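Local coordinates for ectonucleoside triphosphate diphosphohydrolase 4 (Homo sapiens, PDB 6WG5), which belongs to the GDA1/CD39 family of nucleoside phosphatases, proteins related to the actin-like ATPases, at residues N284-R289 with S446-E451; L279-N284 with F355-N360. All blocks are in the same frame, centred on the assembly; numbering follows the deposited sequence.

Contacts 1 and 2 have centres 8 Å apart and share Asn-284, near the start of helix 283-296. Along the chain their segments alternate: 279-284 and 284-289 follow one another, then 355-360 of contact 2 precedes 446-451 of contact 1. Arg-289 ties the two together. Its NH1 lies 2.7 Å from Phe-355 O and its NH2 2.9 Å from Gly-280 O, both probable hydrogen bonds, so one guanidinium bonds to both segments of contact 2. Trp-448 CH2 also packs 3.6 Å from Phe-355 O. Both contacts touch the same N-acetylglucosamine, a glycan attached to the protein itself rather than a ligand in a pocket.

Contact 1 (N284-R289 with S446-E451); sequences NAARQR and SAWMFE. With NAG (2-acetamido-2-deoxy-beta-D-glucopyranose), chain B.
Helices 283-296 and 436-456 come nearest in these segments at Ala-286 and Trp-448, whose CA atoms are 7.7 Å apart. The small methyl group of Ala-286 faces the second helix, and the indole of Trp-448 bridges the gap between the two backbones. With its CG anti to the backbone N (chi1 180°), Trp-448 extends its ring away from its own helix and over to the other. There Ala-286 CB sits above the flat of the indole, 3.6 Å from the centroid of the five-membered ring and 18° off its normal, which makes the contact a CH-pi interaction. The nearest ring atom is CE2, 3.4 Å from Ala-286 CB, so the methyl lies towards the fused bond rather than over the CG end. Phe-444, also of helix 436-456, is a further neighbour of Ala-286.

One turn further along, Arg-289 adds a looser contact: its NH2 is 4.5 Å from Trp-448 CH2, in an oblique approach. The arginine chain bends at chi3 (51°), which turns the guanidinium so that one face meets the N-acetylglucosamine. The acetamido methyl C8 lies over the centre of that face, 3.7 Å from Arg-289 CZ, while the sugar's N2 is 3.7 Å from NH1.

Trp-448 NE1 and both terminal nitrogens of Arg-289 find their partners beyond the two segments. Trp-448 NE1 donates to Phe-281 O, and Arg-289 NH1 and NH2 bond to Phe-355 O and Gly-280 O respectively. Between segments 284-289 and 446-451 the core of the contact is thus apolar, a methyl on an aromatic face, while the hydrogen bond from Trp-448 NE1 should restrict the ring's rotation and the carbonyl oxygens probably help to stabilise the arginine's charge.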
loop_
_atom_site.group_PDB
_atom_site.type_symbol
_atom_site.label_atom_id
_atom_site.label_comp_id
_atom_site.label_asym_id
_atom_site.label_seq_id
_atom_site.Cartn_x
_atom_site.Cartn_y
_atom_site.Cartn_z
ATOM N N ASN A 284 -5.122 -12.196 -8.846
ATOM C CA ASN A 284 -5.939 -13.392 -8.676
ATOM C C ASN A 284 -7.409 -13.111 -8.972
ATOM O O ASN A 284 -8.073 -13.907 -9.645
ATOM C CB ASN A 284 -5.769 -13.939 -7.260
ATOM C CG ASN A 284 -4.362 -14.447 -6.994
ATOM O OD1 ASN A 284 -3.672 -14.905 -7.903
ATOM N ND2 ASN A 284 -3.932 -14.370 -5.739
ATOM N N ALA A 285 -7.936 -11.988 -8.477
ATOM C CA ALA A 285 -9.328 -11.644 -8.754
ATOM C C ALA A 285 -9.576 -11.519 -10.252
ATOM O O ALA A 285 -10.602 -11.984 -10.760
ATOM C CB ALA A 285 -9.704 -10.344 -8.044
ATOM N N ALA A 286 -8.647 -10.887 -10.975
ATOM C CA ALA A 286 -8.802 -10.764 -12.420
ATOM C C ALA A 286 -8.862 -12.134 -13.080
ATOM O O ALA A 286 -9.686 -12.367 -13.971
ATOM C CB ALA A 286 -7.660 -9.934 -13.005
ATOM N N ARG A 287 -7.996 -13.057 -12.653
ATOM C CA ARG A 287 -8.012 -14.400 -13.220
ATOM C C ARG A 287 -9.339 -15.093 -12.943
ATOM O O ARG A 287 -9.864 -15.811 -13.803
ATOM C CB ARG A 287 -6.846 -15.220 -12.661
ATOM C CG ARG A 287 -6.865 -16.700 -13.046
ATOM C CD ARG A 287 -6.622 -16.913 -14.533
ATOM N NE ARG A 287 -6.925 -18.284 -14.936
ATOM C CZ ARG A 287 -6.779 -18.758 -16.170
ATOM N NH1 ARG A 287 -6.322 -17.978 -17.141
ATOM N NH2 ARG A 287 -7.092 -20.021 -16.435
ATOM N N GLN A 288 -9.897 -14.895 -11.748
ATOM C CA GLN A 288 -11.173 -15.523 -11.424
ATOM C C GLN A 288 -12.304 -14.927 -12.253
ATOM O O GLN A 288 -13.170 -15.656 -12.748
ATOM C CB GLN A 288 -11.464 -15.382 -9.929
ATOM C CG GLN A 288 -12.726 -16.101 -9.476
ATOM C CD GLN A 288 -12.689 -17.588 -9.783
ATOM O OE1 GLN A 288 -11.808 -18.310 -9.315
ATOM N NE2 GLN A 288 -13.645 -18.051 -10.584
ATOM N N ARG A 289 -12.313 -13.602 -12.416
ATOM C CA ARG A 289 -13.316 -12.975 -13.270
ATOM C C ARG A 289 -13.181 -13.458 -14.708
ATOM O O ARG A 289 -14.181 -13.616 -15.419
ATOM C CB ARG A 289 -13.182 -11.454 -13.198
ATOM C CG ARG A 289 -13.453 -10.868 -11.817
ATOM C CD ARG A 289 -13.023 -9.417 -11.754
ATOM N NE ARG A 289 -13.593 -8.656 -12.858
ATOM C CZ ARG A 289 -13.062 -7.551 -13.369
ATOM N NH1 ARG A 289 -13.665 -6.939 -14.379
ATOM N NH2 ARG A 289 -11.930 -7.062 -12.883
ATOM N N SER A 446 1.266 -11.532 -15.380
ATOM C CA SER A 446 2.212 -10.629 -16.028
ATOM C C SER A 446 1.514 -9.765 -17.071
ATOM O O SER A 446 1.802 -8.568 -17.190
ATOM C CB SER A 446 3.349 -11.426 -16.666
ATOM O OG SER A 446 2.865 -12.263 -17.699
ATOM N N ALA A 447 0.589 -10.354 -17.834
ATOM C CA ALA A 447 -0.154 -9.591 -18.832
ATOM C C ALA A 447 -1.132 -8.630 -18.172
ATOM O O ALA A 447 -1.276 -7.482 -18.610
ATOM C CB ALA A 447 -0.897 -10.542 -19.765
ATOM N N TRP A 448 -1.823 -9.085 -17.128
ATOM C CA TRP A 448 -2.706 -8.201 -16.378
ATOM C C TRP A 448 -1.920 -7.040 -15.780
ATOM O O TRP A 448 -2.338 -5.879 -15.868
ATOM C CB TRP A 448 -3.422 -8.999 -15.288
ATOM C CG TRP A 448 -4.352 -8.186 -14.446
ATOM C CD1 TRP A 448 -4.175 -7.833 -13.140
ATOM C CD2 TRP A 448 -5.609 -7.629 -14.847
ATOM N NE1 TRP A 448 -5.248 -7.092 -12.701
ATOM C CE2 TRP A 448 -6.140 -6.951 -13.730
ATOM C CE3 TRP A 448 -6.337 -7.637 -16.040
ATOM C CZ2 TRP A 448 -7.360 -6.284 -13.772
ATOM C CZ3 TRP A 448 -7.553 -6.978 -16.079
ATOM C CH2 TRP A 448 -8.051 -6.309 -14.952
ATOM N N MET A 449 -0.769 -7.336 -15.177
ATOM C CA MET A 449 0.098 -6.281 -14.660
ATOM C C MET A 449 0.438 -5.277 -15.754
ATOM O O MET A 449 0.359 -4.061 -15.548
ATOM C CB MET A 449 1.375 -6.899 -14.087
ATOM C CG MET A 449 2.162 -5.983 -13.167
ATOM S SD MET A 449 3.948 -6.105 -13.415
ATOM C CE MET A 449 4.156 -5.018 -14.821
ATOM N N PHE A 450 0.815 -5.776 -16.932
ATOM C CA PHE A 450 1.237 -4.898 -18.017
ATOM C C PHE A 450 0.100 -3.993 -18.474
ATOM O O PHE A 450 0.311 -2.804 -18.741
ATOM C CB PHE A 450 1.755 -5.740 -19.184
ATOM C CG PHE A 450 2.287 -4.927 -20.329
ATOM C CD1 PHE A 450 3.623 -4.574 -20.382
ATOM C CD2 PHE A 450 1.451 -4.520 -21.355
ATOM C CE1 PHE A 450 4.115 -3.827 -21.435
ATOM C CE2 PHE A 450 1.937 -3.773 -22.409
ATOM C CZ PHE A 450 3.272 -3.427 -22.451
ATOM N N GLU A 451 -1.114 -4.539 -18.571
ATOM C CA GLU A 451 -2.241 -3.777 -19.099
ATOM C C GLU A 451 -2.788 -2.792 -18.074
ATOM O O GLU A 451 -3.081 -1.642 -18.415
ATOM C CB GLU A 451 -3.343 -4.730 -19.562
ATOM C CG GLU A 451 -3.017 -5.458 -20.853
ATOM C CD GLU A 451 -2.913 -4.517 -22.036
ATOM O OE1 GLU A 451 -3.512 -3.424 -21.980
ATOM O OE2 GLU A 451 -2.227 -4.860 -23.021
HETATM C C1 NAG B . -16.934 -4.587 -14.262
HETATM C C2 NAG B . -17.298 -4.892 -12.806
HETATM C C3 NAG B . -18.504 -5.830 -12.735
HETATM C C4 NAG B . -19.653 -5.327 -13.601
HETATM C C5 NAG B . -19.160 -5.034 -15.010
HETATM C C6 NAG B . -20.213 -4.408 -15.893
HETATM C C7 NAG B . -15.613 -4.945 -11.015
HETATM C C8 NAG B . -14.466 -5.707 -10.422
HETATM N N2 NAG B . -16.167 -5.481 -12.106
HETATM O O3 NAG B . -18.931 -5.935 -11.381
HETATM O O4 NAG B . -20.655 -6.334 -13.686
HETATM O O5 NAG B . -18.075 -4.102 -14.948
HETATM O O6 NAG B . -19.636 -3.858 -17.070
HETATM O O7 NAG B . -16.015 -3.892 -10.530
#

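Contact 2 (L279-N284 with F355-N360); sequences LGFGGN and FMNKTN. With NAG (2-acetamido-2-deoxy-beta-D-glucopyranose), chain B.
The turn joining strand 270-279 to helix 283-296 meets the loop after helix 345-352 at a glycosylation site, with Phe-281 reaching from the turn to Phe-355, Met-356 and Asn-357. Its ring does the touching. CE1 lies 3.2 Å from Phe-355 O and 3.3 Å from Met-356 O, both oxygens approaching obliquely, so this corner of the ring meets backbone carbonyls rather than another side chain. Asn-357 CB comes in at the edge, 4.0 Å from Phe-281 CZ, and Met-356 CA also lies beside the ring in its plane. CG of Phe-281 is anti to its carbonyl carbon (chi1 -66°), a setting that brings the ring end nearer to the loop although the CB itself does not face it.

Asn-357 heads the sequon Asn-Lys-Thr, and its ND2 carries the covalent N-glycosidic bond to C1 of the sugar, 1.4 Å long. The same ND2 is hydrogen-bonded to Asn-367 OD1, which probably helps to orient the amide. From this anchor the acetamido group folds back onto the turn: its methyl C8 is 3.2 Å from Phe-281 CE2 and 3.4 Å from Leu-279 O. Beyond the aromatic residue, Gly-282 takes the N-cap position of helix 283-296, while Arg-289 from that helix forms a cation-pi interaction with the Phe-281 ring.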
loop_
_atom_site.group_PDB
_atom_site.type_symbol
_atom_site.label_atom_id
_atom_site.label_comp_id
_atom_site.label_asym_id
_atom_site.label_seq_id
_atom_site.Cartn_x
_atom_site.Cartn_y
_atom_site.Cartn_z
ATOM N N LEU A 279 -11.376 -2.826 -5.984
ATOM C CA LEU A 279 -11.739 -4.175 -5.573
ATOM C C LEU A 279 -12.046 -5.032 -6.793
ATOM O O LEU A 279 -12.771 -4.609 -7.698
ATOM C CB LEU A 279 -12.949 -4.137 -4.640
ATOM C CG LEU A 279 -12.681 -4.110 -3.132
ATOM C CD1 LEU A 279 -12.279 -5.493 -2.642
ATOM C CD2 LEU A 279 -11.618 -3.079 -2.771
ATOM N N GLY A 280 -11.498 -6.242 -6.815
ATOM C CA GLY A 280 -11.698 -7.136 -7.934
ATOM C C GLY A 280 -10.782 -6.892 -9.109
ATOM O O GLY A 280 -11.027 -7.441 -10.188
ATOM N N PHE A 281 -9.735 -6.083 -8.938
ATOM C CA PHE A 281 -8.774 -5.806 -10.000
ATOM C C PHE A 281 -7.363 -6.235 -9.616
ATOM O O PHE A 281 -6.391 -5.789 -10.234
ATOM C CB PHE A 281 -8.815 -4.324 -10.371
ATOM C CG PHE A 281 -10.115 -3.904 -10.989
ATOM C CD1 PHE A 281 -10.248 -3.814 -12.365
ATOM C CD2 PHE A 281 -11.215 -3.627 -10.196
ATOM C CE1 PHE A 281 -11.450 -3.440 -12.937
ATOM C CE2 PHE A 281 -12.420 -3.252 -10.761
ATOM C CZ PHE A 281 -12.538 -3.160 -12.134
ATOM N N GLY A 282 -7.228 -7.092 -8.605
ATOM C CA GLY A 282 -5.960 -7.721 -8.324
ATOM C C GLY A 282 -5.686 -8.867 -9.277
ATOM O O GLY A 282 -6.543 -9.287 -10.051
ATOM N N GLY A 283 -4.457 -9.380 -9.212
ATOM C CA GLY A 283 -4.059 -10.431 -10.135
ATOM C C GLY A 283 -4.958 -11.649 -10.052
ATOM O O GLY A 283 -5.509 -12.101 -11.060
ATOM N N ASN A 284 -5.122 -12.196 -8.846
ATOM C CA ASN A 284 -5.939 -13.392 -8.676
ATOM C C ASN A 284 -7.409 -13.111 -8.972
ATOM O O ASN A 284 -8.073 -13.907 -9.645
ATOM C CB ASN A 284 -5.769 -13.939 -7.260
ATOM C CG ASN A 284 -4.362 -14.447 -6.994
ATOM O OD1 ASN A 284 -3.672 -14.905 -7.903
ATOM N ND2 ASN A 284 -3.932 -14.370 -5.739
ATOM N N PHE A 355 -11.784 -6.657 -18.796
ATOM C CA PHE A 355 -11.905 -6.820 -17.354
ATOM C C PHE A 355 -11.320 -5.655 -16.570
ATOM O O PHE A 355 -11.535 -5.583 -15.355
ATOM C CB PHE A 355 -11.244 -8.132 -16.933
ATOM C CG PHE A 355 -11.896 -9.339 -17.536
ATOM C CD1 PHE A 355 -12.936 -9.978 -16.883
ATOM C CD2 PHE A 355 -11.493 -9.816 -18.770
ATOM C CE1 PHE A 355 -13.546 -11.082 -17.441
ATOM C CE2 PHE A 355 -12.102 -10.919 -19.333
ATOM C CZ PHE A 355 -13.131 -11.551 -18.668
ATOM N N MET A 356 -10.593 -4.748 -17.226
ATOM C CA MET A 356 -10.232 -3.490 -16.586
ATOM C C MET A 356 -11.430 -2.564 -16.452
ATOM O O MET A 356 -11.388 -1.622 -15.653
ATOM C CB MET A 356 -9.119 -2.804 -17.372
ATOM C CG MET A 356 -7.821 -3.586 -17.382
ATOM S SD MET A 356 -6.423 -2.599 -17.931
ATOM C CE MET A 356 -6.844 -2.348 -19.654
ATOM N N ASN A 357 -12.500 -2.814 -17.207
ATOM C CA ASN A 357 -13.758 -2.086 -17.046
ATOM C C ASN A 357 -13.594 -0.606 -17.387
ATOM O O ASN A 357 -14.226 0.266 -16.788
ATOM C CB ASN A 357 -14.308 -2.273 -15.628
ATOM C CG ASN A 357 -15.272 -3.436 -15.531
ATOM O OD1 ASN A 357 -15.392 -4.236 -16.459
ATOM N ND2 ASN A 357 -15.967 -3.535 -14.407
ATOM N N LYS A 358 -12.749 -0.321 -18.374
ATOM C CA LYS A 358 -12.519 1.056 -18.785
ATOM C C LYS A 358 -13.735 1.612 -19.514
ATOM O O LYS A 358 -14.417 0.900 -20.254
ATOM C CB LYS A 358 -11.291 1.149 -19.687
ATOM C CG LYS A 358 -9.968 0.936 -18.968
ATOM C CD LYS A 358 -8.772 1.197 -19.880
ATOM C CE LYS A 358 -8.576 2.684 -20.168
ATOM N NZ LYS A 358 -8.169 3.447 -18.957
ATOM N N THR A 359 -14.002 2.896 -19.297
ATOM C CA THR A 359 -15.032 3.629 -20.018
ATOM C C THR A 359 -14.368 4.579 -21.009
ATOM O O THR A 359 -13.140 4.656 -21.107
ATOM C CB THR A 359 -15.937 4.397 -19.050
ATOM O OG1 THR A 359 -15.221 5.509 -18.499
ATOM C CG2 THR A 359 -16.410 3.494 -17.919
ATOM N N ASN A 360 -15.192 5.307 -21.754
ATOM C CA ASN A 360 -14.699 6.296 -22.702
ATOM C C ASN A 360 -14.543 7.678 -22.081
ATOM O O ASN A 360 -14.104 8.604 -22.770
ATOM C CB ASN A 360 -15.632 6.374 -23.914
ATOM C CG ASN A 360 -15.490 5.176 -24.837
ATOM O OD1 ASN A 360 -14.388 4.667 -25.045
ATOM N ND2 ASN A 360 -16.608 4.718 -25.393
HETATM C C1 NAG B . -16.934 -4.587 -14.262
HETATM C C2 NAG B . -17.298 -4.892 -12.806
HETATM C C3 NAG B . -18.504 -5.830 -12.735
HETATM C C4 NAG B . -19.653 -5.327 -13.601
HETATM C C5 NAG B . -19.160 -5.034 -15.010
HETATM C C6 NAG B . -20.213 -4.408 -15.893
HETATM C C7 NAG B . -15.613 -4.945 -11.015
HETATM C C8 NAG B . -14.466 -5.707 -10.422
HETATM N N2 NAG B . -16.167 -5.481 -12.106
HETATM O O3 NAG B . -18.931 -5.935 -11.381
HETATM O O4 NAG B . -20.655 -6.334 -13.686
HETATM O O5 NAG B . -18.075 -4.102 -14.948
HETATM O O6 NAG B . -19.636 -3.858 -17.070
HETATM O O7 NAG B . -16.015 -3.892 -10.530
#